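Local coordinates for protein PvdO (Pseudomonas aeruginosa, PDB 5HHA) that takes part in maturation of the pyoverdine chromophore in the periplasm and belongs to the formylglycine-generating enzyme family, whose oxidase activity it may or may not share, at residues Gly60-Pro63 with Asp64-Pro67. Residues are numbered along the deposited sequence; the frame is centred on the assembly and turned at random.
Sequences GRQP and DEGP
Gln-62 to Glu-65 form a type I beta turn, closed by the backbone bond from Glu-65 N to Gln-62 O (3.2 Å), within the loop that joins strands 42-52 and 69-73 of this sulfatase-modifying-factor-like domain. Pro-63 suits the first corner, since its ring restricts phi to about the value found here, -65°, close to that of the first corner of a type I turn, and Asp-64 takes the second.

The side chain of Glu-65 then folds back across the turn. With CG beside its own backbone N (chi1 -64°) and the chain extended beyond, its carboxylate reaches the start of the turn, where OE2 accepts a hydrogen bond from Gln-62 N at 3.1 Å. That N-H meets OE2 from above the carboxylate plane. Gln-62 and Glu-65 are thus tied twice, once through backbone alone and once through the carboxylate. A glutamate has both the reach and the charge for this buried spot: OE2 also forms a salt bridge with Arg-262, and OE1 a hydrogen bond with Thr-54, so both oxygens are engaged.

Arg-61 and Glu-65 run past each other in opposite directions without pairing their charges. Instead the aliphatic part of the arginine does the touching, its CG lying 3.6 Å from Glu-65 OE1, while its NE bonds to the carbonyl of Thr-54. The long, extended chain carries NH2 to within 3.5 Å of Gly-66 CA, an approach possible because glycine has no side chain there.

Gly-60 adopts a positive phi, readily accessible to glycine. A water links the turn to the residue that follows it, donating to Pro-63 O (2.7 Å from the water oxygen) and to Gly-66 O, the carbonyl of the cis peptide bond that leads into Pro-67.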
ATOM      1  N   GLY A  60      18.423  -6.564  -7.046  1.00  9.25           N
ATOM      2  CA  GLY A  60      17.631  -6.726  -5.844  1.00  9.81           C
ATOM      3  C   GLY A  60      16.528  -7.753  -5.898  1.00  8.73           C
ATOM      4  O   GLY A  60      15.917  -8.001  -4.865  1.00 10.06           O
ATOM      5  N   ARG A  61      16.253  -8.361  -7.055  1.00  8.25           N
ATOM      6  CA  ARG A  61      15.107  -9.231  -7.166  1.00  9.58           C
ATOM      7  C   ARG A  61      15.190 -10.411  -6.218  1.00  9.38           C
ATOM      8  O   ARG A  61      16.224 -11.092  -6.142  1.00  9.50           O
ATOM      9  CB  ARG A  61      14.989  -9.814  -8.595  1.00 12.89           C
ATOM     10  CG  ARG A  61      13.886 -10.879  -8.720  1.00 13.36           C
ATOM     11  CD  ARG A  61      14.077 -11.705  -9.981  1.00 11.17           C
ATOM     12  NE  ARG A  61      12.986 -12.544 -10.437  1.00 15.42           N
ATOM     13  CZ  ARG A  61      12.840 -13.802 -10.081  1.00 15.98           C
ATOM     14  NH1 ARG A  61      13.704 -14.342  -9.251  1.00 11.63           N
ATOM     15  NH2 ARG A  61      11.830 -14.522 -10.586  1.00 16.67           N
ATOM     16  N   GLN A  62      14.077 -10.719  -5.562  1.00  9.21           N
ATOM     17  CA  GLN A  62      13.998 -11.855  -4.664  0.68  9.71           C
ATOM     18  C   GLN A  62      13.274 -13.017  -5.323  1.00  9.76           C
ATOM     19  O   GLN A  62      12.509 -12.837  -6.259  1.00  9.80           O
ATOM     20  CB  GLN A  62      13.241 -11.441  -3.403  0.68 10.97           C
ATOM     21  CG  GLN A  62      13.731 -10.139  -2.799  0.68 12.61           C
ATOM     22  CD  GLN A  62      15.060 -10.325  -2.112  0.68 11.62           C
ATOM     23  OE1 GLN A  62      15.247 -11.272  -1.343  0.68 14.11           O
ATOM     24  NE2 GLN A  62      15.999  -9.436  -2.379  0.68 10.30           N
ATOM     25  N   PRO A  63      13.524 -14.243  -4.843  1.00 10.97           N
ATOM     26  CA  PRO A  63      13.055 -15.427  -5.575  1.00 11.85           C
ATOM     27  C   PRO A  63      11.553 -15.604  -5.699  1.00 11.20           C
ATOM     28  O   PRO A  63      11.119 -16.295  -6.626  1.00 12.85           O
ATOM     29  CB  PRO A  63      13.699 -16.587  -4.800  1.00 13.67           C
ATOM     30  CG  PRO A  63      14.862 -15.993  -4.124  1.00 16.35           C
ATOM     31  CD  PRO A  63      14.538 -14.575  -3.823  1.00 10.68           C
ATOM     32  N   ASP A  64      10.770 -14.996  -4.813  1.00  9.52           N
ATOM     33  CA  ASP A  64       9.326 -15.138  -4.897  1.00  9.08           C
ATOM     34  C   ASP A  64       8.663 -14.209  -5.900  1.00  9.57           C
ATOM     35  O   ASP A  64       7.426 -14.201  -5.991  1.00  9.59           O
ATOM     36  CB  ASP A  64       8.658 -14.981  -3.522  1.00  9.77           C
ATOM     37  CG  ASP A  64       8.847 -13.607  -2.881  1.00 10.11           C
ATOM     38  OD1 ASP A  64       9.616 -12.778  -3.398  1.00 10.86           O
ATOM     39  OD2 ASP A  64       8.206 -13.384  -1.837  1.00 10.02           O
ATOM     40  N   GLU A  65       9.443 -13.459  -6.681  1.00  8.88           N
ATOM     41  CA  GLU A  65       8.901 -12.467  -7.611  1.00  9.22           C
ATOM     42  C   GLU A  65       8.682 -13.026  -9.015  1.00  9.40           C
ATOM     43  O   GLU A  65       8.540 -12.289  -9.973  1.00 10.71           O
ATOM     44  CB  GLU A  65       9.807 -11.250  -7.666  1.00  8.52           C
ATOM     45  CG  GLU A  65       9.876 -10.528  -6.320  1.00  9.21           C
ATOM     46  CD  GLU A  65      10.957  -9.479  -6.228  1.00  8.01           C
ATOM     47  OE1 GLU A  65      11.288  -8.859  -7.247  1.00 10.30           O
ATOM     48  OE2 GLU A  65      11.457  -9.203  -5.127  1.00  9.27           O
ATOM     49  N   GLY A  66       8.614 -14.341  -9.128  1.00  9.92           N
ATOM     50  CA  GLY A  66       8.336 -14.975 -10.402  1.00 10.72           C
ATOM     51  C   GLY A  66       7.408 -16.144 -10.235  1.00 10.82           C
ATOM     52  O   GLY A  66       7.191 -16.635  -9.128  1.00 10.98           O
ATOM     53  N   PRO A  67       6.911 -16.645 -11.369  1.00 11.34           N
ATOM     54  CA  PRO A  67       7.226 -16.149 -12.717  1.00 11.06           C
ATOM     55  C   PRO A  67       6.540 -14.838 -13.063  1.00 10.41           C
ATOM     56  O   PRO A  67       5.446 -14.519 -12.559  1.00 10.92           O
ATOM     57  CB  PRO A  67       6.700 -17.256 -13.640  1.00 12.40           C
ATOM     58  CG  PRO A  67       5.673 -17.945 -12.812  1.00 18.15           C
ATOM     59  CD  PRO A  67       6.184 -17.916 -11.399  1.00 13.05           C
TER
HETATM   60  O   HOH W   1       9.175 -17.935  -7.536  1.00 20.73           O